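Local coordinates for protein putative cytochrome P450 120 (PDB 2VE3) that binds heme and retinoic acid and probably acts as a monooxygenase of the cytochrome P450 family, at residues A[306-311]-A[362-368]; A[266-272]-A[413-417]. One frame throughout, in Å; residues are numbered along the deposited sequence.

How the contacts relate
Contact 1 and contact 2 lie about 16 Å apart, centre to centre, on the same side of the molecule, and along the chain the first is nested inside the loop closed by the second. They hold different elements: contact 1 fixes a loop to helix 302-314 and is partly buried, whereas contact 2 sets strand 412-416 across the end part of helix 241-272 and is largely buried. The two helices meet between them, with Val-307 CG1 packed 3.6 Å from Leu-270 CD2 and Phe-362 lying against Leu-269 and Leu-270. Contact 1 is centred on a buried carboxylate with its arginines, flanked by aromatic and apolar contacts, while contact 2 relies on hydrocarbon, one indole N-H and a bridging water.

Contact 1: residues A[306-311]-A[362-368]; sequences QVLQEV and FDPERFT
Glu-310 reaches across from the helix and takes two bonds on one carboxylate oxygen. Asp-363 N donates to Glu-310 OE2 almost straight (2.8 Å, 174°) on the anti side, and Arg-366 NE closes a salt bridge with OE2 at 3.2 Å; both donors come from the same face of the carboxylate, the arginine from well above its plane. CG anti to the backbone N (chi1 174°) and a bend at chi2 bring the carboxylate to this pair. Arg-313 also pairs with OE2, so the ExxR motif of the P450 K helix meets the arginine of the PERF sequence: this is the family's Glu-Arg-Arg triad. Arg-366 spends its other nitrogens on the carbonyls of Pro-357, Asp-358 and Lys-361. A glutamine in place of Glu-310 would probably leave both arginines without this counter-charge. An Asx turn at Asp-363 shapes the loop. Apolar contacts flank the triad. Gln-309 CB sits over the centre of the Phe-367 ring in a CH-pi contact, 3.7 Å from its centroid. Phe-362 is wide enough to touch two valines, Val-311 CG2 lying 3.7 Å from CE1 and Val-307 CG1 at the ring edge, while compact Pro-364 offers CG to Val-307 CG2 at 3.9 Å.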
ATOM      1  N   GLN A 306      -5.911   9.118 -15.121  1.00 19.29           N
ATOM      2  CA  GLN A 306      -4.990   8.305 -15.942  1.00 19.25           C
ATOM      3  C   GLN A 306      -3.541   8.279 -15.433  1.00 18.19           C
ATOM      4  O   GLN A 306      -2.895   7.236 -15.423  1.00 17.44           O
ATOM      5  CB  GLN A 306      -4.965   8.821 -17.370  1.00 19.63           C
ATOM      6  CG  GLN A 306      -6.204   8.488 -18.194  1.00 21.53           C
ATOM      7  CD  GLN A 306      -6.047   8.950 -19.632  1.00 24.12           C
ATOM      8  OE1 GLN A 306      -4.994   8.750 -20.263  1.00 23.33           O
ATOM      9  NE2 GLN A 306      -7.090   9.583 -20.156  1.00 25.74           N
ATOM     10  N   VAL A 307      -3.031   9.450 -15.075  1.00 18.21           N
ATOM     11  CA  VAL A 307      -1.658   9.594 -14.557  1.00 17.89           C
ATOM     12  C   VAL A 307      -1.494   8.741 -13.288  1.00 18.16           C
ATOM     13  O   VAL A 307      -0.473   8.054 -13.092  1.00 18.61           O
ATOM     14  CB  VAL A 307      -1.361  11.084 -14.285  1.00 17.48           C
ATOM     15  CG1 VAL A 307      -0.040  11.272 -13.549  1.00 17.30           C
ATOM     16  CG2 VAL A 307      -1.379  11.862 -15.585  1.00 16.47           C
ATOM     17  N   LEU A 308      -2.515   8.765 -12.439  1.00 17.90           N
ATOM     18  CA  LEU A 308      -2.433   8.084 -11.156  1.00 17.98           C
ATOM     19  C   LEU A 308      -2.534   6.561 -11.311  1.00 17.63           C
ATOM     20  O   LEU A 308      -1.793   5.837 -10.650  1.00 17.84           O
ATOM     21  CB  LEU A 308      -3.425   8.684 -10.148  1.00 17.80           C
ATOM     22  CG  LEU A 308      -3.196  10.148  -9.766  1.00 17.92           C
ATOM     23  CD1 LEU A 308      -4.334  10.670  -8.878  1.00 19.69           C
ATOM     24  CD2 LEU A 308      -1.840  10.376  -9.079  1.00 18.13           C
ATOM     25  N   GLN A 309      -3.372   6.088 -12.242  1.00 16.84           N
ATOM     26  CA  GLN A 309      -3.342   4.678 -12.663  1.00 16.56           C
ATOM     27  C   GLN A 309      -1.940   4.238 -13.125  1.00 15.86           C
ATOM     28  O   GLN A 309      -1.494   3.125 -12.821  1.00 14.20           O
ATOM     29  CB  GLN A 309      -4.342   4.405 -13.812  1.00 17.41           C
ATOM     30  CG  GLN A 309      -5.868   4.487 -13.455  1.00 18.31           C
ATOM     31  CD  GLN A 309      -6.356   3.310 -12.633  1.00 20.04           C
ATOM     32  OE1 GLN A 309      -6.038   3.183 -11.443  1.00 24.33           O
ATOM     33  NE2 GLN A 309      -7.146   2.448 -13.253  1.00 19.85           N
ATOM     34  N   GLU A 310      -1.264   5.116 -13.869  1.00 15.00           N
ATOM     35  CA  GLU A 310       0.037   4.801 -14.447  1.00 15.88           C
ATOM     36  C   GLU A 310       1.220   4.910 -13.459  1.00 15.11           C
ATOM     37  O   GLU A 310       2.185   4.141 -13.561  1.00 15.43           O
ATOM     38  CB  GLU A 310       0.270   5.619 -15.736  1.00 15.64           C
ATOM     39  CG  GLU A 310       1.654   5.490 -16.383  1.00 16.90           C
ATOM     40  CD  GLU A 310       1.993   4.098 -16.891  1.00 18.46           C
ATOM     41  OE1 GLU A 310       1.277   3.121 -16.580  1.00 22.28           O
ATOM     42  OE2 GLU A 310       2.999   3.978 -17.621  1.00 15.36           O
ATOM     43  N   VAL A 311       1.137   5.844 -12.512  1.00 15.17           N
ATOM     44  CA  VAL A 311       2.091   5.887 -11.376  1.00 14.90           C
ATOM     45  C   VAL A 311       2.065   4.540 -10.636  1.00 15.27           C
ATOM     46  O   VAL A 311       3.105   3.898 -10.481  1.00 16.14           O
ATOM     47  CB  VAL A 311       1.811   7.080 -10.394  1.00 14.63           C
ATOM     48  CG1 VAL A 311       2.595   6.926  -9.114  1.00 15.92           C
ATOM     49  CG2 VAL A 311       2.176   8.412 -11.024  1.00 13.47           C
ATOM     50  N   PHE A 362       6.945   5.562 -18.519  1.00 19.59           N
ATOM     51  CA  PHE A 362       5.822   6.206 -17.866  1.00 18.68           C
ATOM     52  C   PHE A 362       4.913   6.831 -18.923  1.00 19.47           C
ATOM     53  O   PHE A 362       5.242   7.874 -19.498  1.00 19.88           O
ATOM     54  CB  PHE A 362       6.339   7.254 -16.868  1.00 17.43           C
ATOM     55  CG  PHE A 362       5.263   7.988 -16.129  1.00 15.51           C
ATOM     56  CD1 PHE A 362       4.480   7.340 -15.178  1.00 12.68           C
ATOM     57  CD2 PHE A 362       5.041   9.337 -16.366  1.00 13.97           C
ATOM     58  CE1 PHE A 362       3.478   8.010 -14.496  1.00 11.38           C
ATOM     59  CE2 PHE A 362       4.026  10.021 -15.684  1.00 11.97           C
ATOM     60  CZ  PHE A 362       3.251   9.353 -14.736  1.00 12.40           C
ATOM     61  N   ASP A 363       3.771   6.192 -19.175  1.00 19.37           N
ATOM     62  CA  ASP A 363       2.830   6.650 -20.207  1.00 20.28           C
ATOM     63  C   ASP A 363       1.350   6.550 -19.789  1.00 19.82           C
ATOM     64  O   ASP A 363       0.748   5.498 -19.901  1.00 19.93           O
ATOM     65  CB  ASP A 363       3.078   5.870 -21.509  1.00 20.16           C
ATOM     66  CG  ASP A 363       2.084   6.211 -22.607  1.00 22.49           C
ATOM     67  OD1 ASP A 363       1.567   7.370 -22.660  1.00 22.47           O
ATOM     68  OD2 ASP A 363       1.823   5.296 -23.424  1.00 25.07           O
ATOM     69  N   PRO A 364       0.784   7.641 -19.260  1.00 19.73           N
ATOM     70  CA  PRO A 364      -0.630   7.786 -18.932  1.00 20.35           C
ATOM     71  C   PRO A 364      -1.638   7.397 -20.049  1.00 20.77           C
ATOM     72  O   PRO A 364      -2.749   6.955 -19.736  1.00 20.39           O
ATOM     73  CB  PRO A 364      -0.735   9.264 -18.593  1.00 20.12           C
ATOM     74  CG  PRO A 364       0.589   9.568 -17.980  1.00 19.96           C
ATOM     75  CD  PRO A 364       1.545   8.833 -18.863  1.00 20.12           C
ATOM     76  N   GLU A 365      -1.240   7.555 -21.313  1.00 21.51           N
ATOM     77  CA  GLU A 365      -2.079   7.236 -22.476  1.00 22.19           C
ATOM     78  C   GLU A 365      -2.459   5.760 -22.583  1.00 22.53           C
ATOM     79  O   GLU A 365      -3.239   5.405 -23.444  1.00 23.45           O
ATOM     80  CB  GLU A 365      -1.407   7.668 -23.794  1.00 22.02           C
ATOM     81  CG  GLU A 365      -1.002   9.130 -23.865  1.00 22.55           C
ATOM     82  CD  GLU A 365      -2.185  10.073 -23.808  1.00 23.95           C
ATOM     83  OE1 GLU A 365      -3.142   9.887 -24.585  1.00 26.29           O
ATOM     84  OE2 GLU A 365      -2.161  11.007 -22.987  1.00 23.30           O
ATOM     85  N   ARG A 366      -1.894   4.900 -21.734  1.00 23.13           N
ATOM     86  CA  ARG A 366      -2.297   3.498 -21.689  1.00 23.11           C
ATOM     87  C   ARG A 366      -3.709   3.385 -21.117  1.00 23.87           C
ATOM     88  O   ARG A 366      -4.434   2.438 -21.423  1.00 24.14           O
ATOM     89  CB  ARG A 366      -1.330   2.653 -20.840  1.00 23.18           C
ATOM     90  CG  ARG A 366       0.151   2.719 -21.192  1.00 21.81           C
ATOM     91  CD  ARG A 366       0.968   1.958 -20.119  1.00 22.70           C
ATOM     92  NE  ARG A 366       2.418   2.171 -20.184  1.00 20.17           N
ATOM     93  CZ  ARG A 366       3.256   1.499 -20.970  1.00 21.00           C
ATOM     94  NH1 ARG A 366       2.801   0.580 -21.807  1.00 20.74           N
ATOM     95  NH2 ARG A 366       4.559   1.764 -20.944  1.00 20.53           N
ATOM     96  N   PHE A 367      -4.092   4.350 -20.285  1.00 24.44           N
ATOM     97  CA  PHE A 367      -5.382   4.309 -19.589  1.00 25.84           C
ATOM     98  C   PHE A 367      -6.451   5.228 -20.218  1.00 26.95           C
ATOM     99  O   PHE A 367      -7.585   5.316 -19.721  1.00 27.31           O
ATOM    100  CB  PHE A 367      -5.182   4.545 -18.076  1.00 24.98           C
ATOM    101  CG  PHE A 367      -4.307   3.499 -17.436  1.00 24.93           C
ATOM    102  CD1 PHE A 367      -4.860   2.300 -16.980  1.00 24.26           C
ATOM    103  CD2 PHE A 367      -2.927   3.672 -17.370  1.00 24.08           C
ATOM    104  CE1 PHE A 367      -4.066   1.314 -16.441  1.00 23.50           C
ATOM    105  CE2 PHE A 367      -2.125   2.690 -16.832  1.00 23.97           C
ATOM    106  CZ  PHE A 367      -2.704   1.498 -16.365  1.00 23.06           C
ATOM    107  N   THR A 368      -6.063   5.894 -21.307  1.00 28.49           N
ATOM    108  CA  THR A 368      -6.964   6.663 -22.179  1.00 30.32           C
ATOM    109  C   THR A 368      -7.935   5.672 -22.785  1.00 31.64           C
ATOM    110  O   THR A 368      -7.498   4.612 -23.224  1.00 32.19           O
ATOM    111  CB  THR A 368      -6.163   7.353 -23.333  1.00 29.97           C
ATOM    112  OG1 THR A 368      -5.361   8.406 -22.800  1.00 30.61           O
ATOM    113  CG2 THR A 368      -7.079   7.943 -24.419  1.00 30.00           C
TER

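Contact 2: residues A[266-272]-A[413-417]; sequences FCLLLGQ and DWTLL
Trp-414 hands its indole N-H to the helix backbone: NE1 donates to Cys-267 O at 3.1 Å and 170°. The oxygen lies in the ring plane, at its edge, and is met in the carbonyl plane on a lone pair. It also accepts the weak helical bond from Gly-271 N, so this carbonyl has two donors. A water makes the second polar link, donating a hydrogen bond to Gly-271 O and accepting one from Leu-416 N at 2.8 Å; it thereby serves an edge strand whose other side pairs with strand 437-442.

Apolar contacts surround these bonds. With chi1 at 66°, CG of Trp-414 stands between the backbone N and the carbonyl carbon, and the six-membered ring runs on to Leu-270, whose CB is 3.7 Å from CZ2. Leu-416 points toward the helix and sends CD1 among Leu-268 and Gln-272, 3.5 Å from Gln-272 CG. Helix and strand cross at 94°, their axes 8.0 Å apart. Gly-271 suits the close approach because its bare CA can lie 3.5 Å from Trp-414 NE1; a CB there would come within 2.9 Å of Leu-416 CD2.

Here the end part of the long central P450 helix meets the edge strand of a small antiparallel sheet. The indole shares the apolar surface with Leu-416 and gives the one direct hydrogen bond, which is likely to set where the ring sits along the helix.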
ATOM      1  N   PHE A 266       4.771   9.581  -7.348  1.00 13.96           N
ATOM      2  CA  PHE A 266       4.155  10.682  -8.112  1.00 14.86           C
ATOM      3  C   PHE A 266       5.092  11.885  -8.205  1.00 15.03           C
ATOM      4  O   PHE A 266       5.174  12.563  -9.242  1.00 14.53           O
ATOM      5  CB  PHE A 266       2.822  11.115  -7.472  1.00 15.08           C
ATOM      6  CG  PHE A 266       2.186  12.310  -8.137  1.00 14.94           C
ATOM      7  CD1 PHE A 266       1.303  12.139  -9.207  1.00 14.14           C
ATOM      8  CD2 PHE A 266       2.490  13.605  -7.713  1.00 15.67           C
ATOM      9  CE1 PHE A 266       0.734  13.235  -9.837  1.00 12.40           C
ATOM     10  CE2 PHE A 266       1.926  14.724  -8.358  1.00 16.18           C
ATOM     11  CZ  PHE A 266       1.042  14.524  -9.417  1.00 14.57           C
ATOM     12  N   CYS A 267       5.771  12.173  -7.100  1.00 15.30           N
ATOM     13  CA  CYS A 267       6.719  13.282  -7.060  1.00 16.28           C
ATOM     14  C   CYS A 267       7.943  12.947  -7.894  1.00 16.43           C
ATOM     15  O   CYS A 267       8.488  13.812  -8.574  1.00 17.00           O
ATOM     16  CB  CYS A 267       7.142  13.597  -5.624  1.00 16.71           C
ATOM     17  SG  CYS A 267       5.854  14.253  -4.598  1.00 16.06           S
ATOM     18  N   LEU A 268       8.384  11.700  -7.819  1.00 16.17           N
ATOM     19  CA  LEU A 268       9.452  11.225  -8.677  1.00 16.74           C
ATOM     20  C   LEU A 268       9.056  11.344 -10.157  1.00 16.38           C
ATOM     21  O   LEU A 268       9.728  12.049 -10.928  1.00 16.62           O
ATOM     22  CB  LEU A 268       9.842   9.786  -8.303  1.00 16.74           C
ATOM     23  CG  LEU A 268      10.934   9.037  -9.081  1.00 19.02           C
ATOM     24  CD1 LEU A 268      12.219   9.840  -9.208  1.00 20.70           C
ATOM     25  CD2 LEU A 268      11.212   7.670  -8.440  1.00 18.03           C
ATOM     26  N   LEU A 269       7.960  10.698 -10.544  1.00 15.31           N
ATOM     27  CA  LEU A 269       7.571  10.626 -11.972  1.00 15.28           C
ATOM     28  C   LEU A 269       7.115  11.927 -12.635  1.00 16.02           C
ATOM     29  O   LEU A 269       7.429  12.193 -13.799  1.00 16.33           O
ATOM     30  CB  LEU A 269       6.546   9.519 -12.199  1.00 14.63           C
ATOM     31  CG  LEU A 269       7.100   8.124 -11.924  1.00 12.64           C
ATOM     32  CD1 LEU A 269       5.957   7.082 -11.725  1.00  8.36           C
ATOM     33  CD2 LEU A 269       8.025   7.741 -13.059  1.00 10.33           C
ATOM     34  N   LEU A 270       6.368  12.737 -11.907  1.00 16.70           N
ATOM     35  CA  LEU A 270       5.909  14.004 -12.478  1.00 17.82           C
ATOM     36  C   LEU A 270       7.011  15.027 -12.323  1.00 18.01           C
ATOM     37  O   LEU A 270       6.962  16.082 -12.928  1.00 18.73           O
ATOM     38  CB  LEU A 270       4.602  14.459 -11.836  1.00 17.17           C
ATOM     39  CG  LEU A 270       3.277  13.915 -12.410  1.00 18.73           C
ATOM     40  CD1 LEU A 270       2.950  14.509 -13.752  1.00 19.69           C
ATOM     41  CD2 LEU A 270       3.210  12.375 -12.471  1.00 18.41           C
ATOM     42  N   GLY A 271       8.017  14.678 -11.520  1.00 19.14           N
ATOM     43  CA  GLY A 271       9.286  15.408 -11.465  1.00 19.11           C
ATOM     44  C   GLY A 271      10.073  15.284 -12.759  1.00 19.13           C
ATOM     45  O   GLY A 271      10.657  16.263 -13.232  1.00 18.75           O
ATOM     46  N   GLN A 272      10.071  14.074 -13.324  1.00 19.07           N
ATOM     47  CA  GLN A 272      10.811  13.734 -14.548  1.00 19.43           C
ATOM     48  C   GLN A 272      10.027  13.891 -15.868  1.00 19.16           C
ATOM     49  O   GLN A 272      10.598  13.702 -16.944  1.00 20.23           O
ATOM     50  CB  GLN A 272      11.309  12.281 -14.480  1.00 19.31           C
ATOM     51  CG  GLN A 272      12.229  11.944 -13.339  1.00 19.72           C
ATOM     52  CD  GLN A 272      12.484  10.457 -13.244  1.00 19.76           C
ATOM     53  OE1 GLN A 272      11.566   9.682 -13.005  1.00 24.79           O
ATOM     54  NE2 GLN A 272      13.726  10.050 -13.436  1.00 20.29           N
ATOM     55  N   ASP A 413       5.866  24.173  -9.501  1.00 23.55           N
ATOM     56  CA  ASP A 413       6.714  23.291 -10.276  1.00 22.55           C
ATOM     57  C   ASP A 413       7.804  22.806  -9.339  1.00 21.94           C
ATOM     58  O   ASP A 413       8.033  23.403  -8.279  1.00 21.60           O
ATOM     59  CB  ASP A 413       7.357  24.021 -11.451  1.00 22.62           C
ATOM     60  CG  ASP A 413       6.410  24.184 -12.616  1.00 23.10           C
ATOM     61  OD1 ASP A 413       5.513  23.329 -12.785  1.00 23.14           O
ATOM     62  OD2 ASP A 413       6.572  25.167 -13.367  1.00 23.71           O
ATOM     63  N   TRP A 414       8.474  21.728  -9.724  1.00 21.04           N
ATOM     64  CA  TRP A 414       9.615  21.253  -8.956  1.00 20.57           C
ATOM     65  C   TRP A 414      10.694  20.596  -9.801  1.00 20.77           C
ATOM     66  O   TRP A 414      10.445  20.091 -10.916  1.00 20.61           O
ATOM     67  CB  TRP A 414       9.170  20.362  -7.783  1.00 19.33           C
ATOM     68  CG  TRP A 414       8.530  19.047  -8.160  1.00 18.29           C
ATOM     69  CD1 TRP A 414       9.124  17.814  -8.132  1.00 14.59           C
ATOM     70  CD2 TRP A 414       7.176  18.829  -8.591  1.00 16.23           C
ATOM     71  NE1 TRP A 414       8.235  16.852  -8.512  1.00 13.35           N
ATOM     72  CE2 TRP A 414       7.034  17.444  -8.817  1.00 16.12           C
ATOM     73  CE3 TRP A 414       6.073  19.669  -8.810  1.00 18.11           C
ATOM     74  CZ2 TRP A 414       5.827  16.873  -9.248  1.00 16.79           C
ATOM     75  CZ3 TRP A 414       4.874  19.104  -9.239  1.00 16.42           C
ATOM     76  CH2 TRP A 414       4.763  17.718  -9.453  1.00 17.48           C
ATOM     77  N   THR A 415      11.899  20.625  -9.253  1.00 21.08           N
ATOM     78  CA  THR A 415      13.070  20.087  -9.899  1.00 21.57           C
ATOM     79  C   THR A 415      13.705  19.048  -9.006  1.00 21.77           C
ATOM     80  O   THR A 415      13.965  19.301  -7.826  1.00 21.17           O
ATOM     81  CB  THR A 415      14.110  21.205 -10.180  1.00 21.79           C
ATOM     82  OG1 THR A 415      13.451  22.334 -10.757  1.00 23.88           O
ATOM     83  CG2 THR A 415      15.194  20.734 -11.126  1.00 21.31           C
ATOM     84  N   LEU A 416      13.964  17.886  -9.594  1.00 22.60           N
ATOM     85  CA  LEU A 416      14.737  16.830  -8.962  1.00 23.83           C
ATOM     86  C   LEU A 416      16.225  17.138  -9.102  1.00 24.64           C
ATOM     87  O   LEU A 416      16.779  17.051 -10.193  1.00 24.96           O
ATOM     88  CB  LEU A 416      14.423  15.472  -9.607  1.00 23.86           C
ATOM     89  CG  LEU A 416      12.961  14.988  -9.726  1.00 24.12           C
ATOM     90  CD1 LEU A 416      12.928  13.624 -10.369  1.00 24.31           C
ATOM     91  CD2 LEU A 416      12.263  14.914  -8.387  1.00 23.92           C
ATOM     92  N   LEU A 417      16.870  17.474  -7.991  1.00 25.35           N
ATOM     93  CA  LEU A 417      18.269  17.911  -8.005  1.00 25.62           C
ATOM     94  C   LEU A 417      19.212  16.943  -8.711  1.00 25.84           C
ATOM     95  O   LEU A 417      19.059  15.716  -8.600  1.00 25.26           O
ATOM     96  CB  LEU A 417      18.765  18.244  -6.588  1.00 26.04           C
ATOM     97  CG  LEU A 417      17.980  19.361  -5.888  1.00 26.16           C
ATOM     98  CD1 LEU A 417      18.678  19.791  -4.615  1.00 25.34           C
ATOM     99  CD2 LEU A 417      17.766  20.560  -6.818  1.00 25.31           C
TER
HETATM  100  O   HOH W   1      13.250  17.669 -12.340  1.00 16.22           O